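PDB 5ZKX: envelope glycoprotein from Bourbon virus, which probably drives fusion of the viral and host membranes during entry, as a gp64-like class III fusion glycoprotein, here in its postfusion trimer. Local coordinates for residues A[96-101]-A[124-129]. Residues are numbered along the deposited sequence; the frame is centred on the assembly and turned at random.
Sequences EVQDAW and EKRSNN
From E96 to D99 and from R126 to N128 the two segments run in nearly the same direction, 25° apart, with CA atoms 8.0 Å apart at Q98 and R126; no backbone-to-backbone hydrogen bond joins them. A salt-bridge network centred on R126 links them beside the long strand 134-148, far from the centre of this elongated gp64-family chain. The R126 side chain reaches across extended from CG to NE and presents its guanidinium edge. E96 OE2 and V97 O both lie near the guanidinium plane: R126 NH1 meets the anti lone pair of E96 OE2 at 2.7 Å, and R126 NH2 gives a nearly straight bond to V97 O from well above the carbonyl plane, its exact length doubtful. R126 NE bonds V97 O and N138 only weakly. Q98 CB lies over one guanidinium face, 3.4 Å from R126 NE, and the extended side chain carries its amide past the NE and CD end, roughly parallel to the guanidinium. E124 OE2 adds a weak, 3.5 Å salt bridge to R126 NH1, so two carboxylates probably share the buried charge, while S140 also bonds E96 OE2. Farther along, D99 and N128 are held mainly by H131 and N138, respectively; between them N128 ND2 makes a weak 3.4 Å hydrogen bond to D99 OD2, amide and carboxylate planes 78° apart.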
ATOM      1  N   GLU A  96       6.318 -35.536  30.143  1.00 31.18           N
ATOM      2  CA  GLU A  96       5.428 -34.678  30.917  1.00 36.94           C
ATOM      3  C   GLU A  96       5.384 -35.201  32.348  1.00 36.61           C
ATOM      4  O   GLU A  96       4.841 -36.280  32.609  1.00 36.24           O
ATOM      5  CB  GLU A  96       4.031 -34.645  30.299  1.00 33.75           C
ATOM      6  CG  GLU A  96       3.094 -33.629  30.928  1.00 33.03           C
ATOM      7  CD  GLU A  96       3.107 -32.297  30.206  1.00 38.69           C
ATOM      8  OE1 GLU A  96       3.467 -32.274  29.010  1.00 40.46           O
ATOM      9  OE2 GLU A  96       2.758 -31.272  30.829  1.00 39.43           O
ATOM     10  N   VAL A  97       5.958 -34.440  33.274  1.00 40.01           N
ATOM     11  CA  VAL A  97       6.060 -34.829  34.674  1.00 36.92           C
ATOM     12  C   VAL A  97       5.102 -33.972  35.484  1.00 38.15           C
ATOM     13  O   VAL A  97       5.158 -32.738  35.421  1.00 38.02           O
ATOM     14  CB  VAL A  97       7.495 -34.671  35.198  1.00 41.74           C
ATOM     15  CG1 VAL A  97       7.519 -34.923  36.688  1.00 44.13           C
ATOM     16  CG2 VAL A  97       8.445 -35.597  34.453  1.00 39.59           C
ATOM     17  N   GLN A  98       4.231 -34.622  36.252  1.00 28.98           N
ATOM     18  CA  GLN A  98       3.257 -33.910  37.066  1.00 29.34           C
ATOM     19  C   GLN A  98       3.146 -34.564  38.433  1.00 31.96           C
ATOM     20  O   GLN A  98       2.884 -35.767  38.529  1.00 31.72           O
ATOM     21  CB  GLN A  98       1.886 -33.882  36.392  1.00 27.30           C
ATOM     22  CG  GLN A  98       0.814 -33.267  37.264  1.00 30.62           C
ATOM     23  CD  GLN A  98      -0.518 -33.166  36.566  1.00 25.18           C
ATOM     24  OE1 GLN A  98      -0.740 -33.798  35.534  1.00 37.12           O
ATOM     25  NE2 GLN A  98      -1.419 -32.370  37.128  1.00 19.16           N
ATOM     26  N   ASP A  99       3.335 -33.762  39.483  1.00 35.61           N
ATOM     27  CA  ASP A  99       3.185 -34.216  40.866  1.00 36.44           C
ATOM     28  C   ASP A  99       4.099 -35.399  41.171  1.00 39.07           C
ATOM     29  O   ASP A  99       3.705 -36.355  41.842  1.00 40.25           O
ATOM     30  CB  ASP A  99       1.727 -34.563  41.183  1.00 34.09           C
ATOM     31  CG  ASP A  99       1.424 -34.491  42.666  1.00 37.47           C
ATOM     32  OD1 ASP A  99       0.235 -34.568  43.037  1.00 40.39           O
ATOM     33  OD2 ASP A  99       2.375 -34.349  43.462  1.00 40.01           O
ATOM     34  N   ALA A 100       5.327 -35.342  40.669  1.00 27.69           N
ATOM     35  CA  ALA A 100       6.341 -36.336  40.998  1.00 24.54           C
ATOM     36  C   ALA A 100       7.074 -35.859  42.244  1.00 31.98           C
ATOM     37  O   ALA A 100       7.818 -34.873  42.196  1.00 32.81           O
ATOM     38  CB  ALA A 100       7.307 -36.541  39.835  1.00 25.50           C
ATOM     39  N   TRP A 101       6.870 -36.554  43.360  1.00 39.61           N
ATOM     40  CA  TRP A 101       7.491 -36.145  44.605  1.00 38.81           C
ATOM     41  C   TRP A 101       8.466 -37.227  45.079  1.00 42.73           C
ATOM     42  O   TRP A 101       8.795 -38.156  44.327  1.00 43.16           O
ATOM     43  CB  TRP A 101       6.436 -35.755  45.650  1.00 37.75           C
ATOM     44  CG  TRP A 101       5.349 -36.734  45.943  1.00 41.24           C
ATOM     45  CD1 TRP A 101       4.290 -37.057  45.144  1.00 34.64           C
ATOM     46  CD2 TRP A 101       5.180 -37.479  47.154  1.00 41.08           C
ATOM     47  NE1 TRP A 101       3.484 -37.976  45.776  1.00 34.39           N
ATOM     48  CE2 TRP A 101       4.010 -38.249  47.012  1.00 41.09           C
ATOM     49  CE3 TRP A 101       5.914 -37.576  48.341  1.00 41.07           C
ATOM     50  CZ2 TRP A 101       3.558 -39.109  48.011  1.00 42.00           C
ATOM     51  CZ3 TRP A 101       5.464 -38.426  49.329  1.00 42.10           C
ATOM     52  CH2 TRP A 101       4.298 -39.182  49.159  1.00 42.13           C
ATOM     53  N   GLU A 124       2.291 -26.559  29.996  1.00 30.25           N
ATOM     54  CA  GLU A 124       1.435 -26.064  31.064  1.00 29.69           C
ATOM     55  C   GLU A 124       2.306 -25.588  32.216  1.00 32.26           C
ATOM     56  O   GLU A 124       3.224 -26.296  32.642  1.00 30.78           O
ATOM     57  CB  GLU A 124       0.458 -27.135  31.545  1.00 36.68           C
ATOM     58  CG  GLU A 124      -0.535 -26.619  32.580  1.00 38.55           C
ATOM     59  CD  GLU A 124      -1.617 -27.625  32.909  1.00 43.24           C
ATOM     60  OE1 GLU A 124      -2.806 -27.242  32.918  1.00 49.55           O
ATOM     61  OE2 GLU A 124      -1.281 -28.800  33.158  1.00 48.32           O
ATOM     62  N   LYS A 125       2.020 -24.384  32.710  1.00 26.25           N
ATOM     63  CA  LYS A 125       2.802 -23.770  33.781  1.00 24.76           C
ATOM     64  C   LYS A 125       2.204 -24.185  35.122  1.00 26.92           C
ATOM     65  O   LYS A 125       1.459 -23.444  35.766  1.00 28.34           O
ATOM     66  CB  LYS A 125       2.825 -22.257  33.611  1.00 24.75           C
ATOM     67  CG  LYS A 125       3.679 -21.514  34.620  1.00 24.93           C
ATOM     68  CD  LYS A 125       3.262 -20.061  34.690  1.00 20.58           C
ATOM     69  CE  LYS A 125       4.153 -19.275  35.628  1.00 21.52           C
ATOM     70  NZ  LYS A 125       3.699 -17.858  35.732  1.00 25.85           N
ATOM     71  N   ARG A 126       2.546 -25.400  35.551  1.00 25.14           N
ATOM     72  CA  ARG A 126       1.983 -25.991  36.757  1.00 24.25           C
ATOM     73  C   ARG A 126       3.067 -26.221  37.800  1.00 21.81           C
ATOM     74  O   ARG A 126       4.206 -26.559  37.468  1.00 21.51           O
ATOM     75  CB  ARG A 126       1.270 -27.309  36.454  1.00 20.48           C
ATOM     76  CG  ARG A 126       2.162 -28.349  35.838  1.00 27.25           C
ATOM     77  CD  ARG A 126       1.562 -29.735  35.936  1.00 25.10           C
ATOM     78  NE  ARG A 126       2.491 -30.724  35.403  1.00 27.70           N
ATOM     79  CZ  ARG A 126       2.545 -31.084  34.126  1.00 26.44           C
ATOM     80  NH1 ARG A 126       1.716 -30.544  33.242  1.00 24.36           N
ATOM     81  NH2 ARG A 126       3.429 -31.990  33.733  1.00 28.97           N
ATOM     82  N   SER A 127       2.699 -26.034  39.067  1.00 23.35           N
ATOM     83  CA  SER A 127       3.618 -26.180  40.184  1.00 21.95           C
ATOM     84  C   SER A 127       2.824 -26.551  41.426  1.00 21.98           C
ATOM     85  O   SER A 127       1.643 -26.217  41.545  1.00 26.87           O
ATOM     86  CB  SER A 127       4.416 -24.892  40.426  1.00 20.26           C
ATOM     87  OG  SER A 127       5.101 -24.933  41.666  1.00 20.37           O
ATOM     88  N   ASN A 128       3.482 -27.254  42.345  1.00 27.28           N
ATOM     89  CA  ASN A 128       2.882 -27.583  43.630  1.00 25.61           C
ATOM     90  C   ASN A 128       3.984 -28.005  44.592  1.00 29.34           C
ATOM     91  O   ASN A 128       4.957 -28.644  44.187  1.00 28.03           O
ATOM     92  CB  ASN A 128       1.823 -28.685  43.499  1.00 25.34           C
ATOM     93  CG  ASN A 128       2.412 -30.024  43.127  1.00 30.99           C
ATOM     94  OD1 ASN A 128       2.872 -30.226  42.004  1.00 39.92           O
ATOM     95  ND2 ASN A 128       2.393 -30.957  44.069  1.00 36.85           N
ATOM     96  N   ASN A 129       3.826 -27.627  45.858  1.00 31.75           N
ATOM     97  CA  ASN A 129       4.828 -27.874  46.894  1.00 30.72           C
ATOM     98  C   ASN A 129       4.151 -28.388  48.164  1.00 32.95           C
ATOM     99  O   ASN A 129       4.389 -27.899  49.269  1.00 29.24           O
ATOM    100  CB  ASN A 129       5.632 -26.605  47.164  1.00 26.46           C
ATOM    101  CG  ASN A 129       6.893 -26.870  47.950  1.00 26.88           C
ATOM    102  OD1 ASN A 129       7.488 -27.940  47.848  1.00 28.68           O
ATOM    103  ND2 ASN A 129       7.309 -25.892  48.741  1.00 31.42           N
TER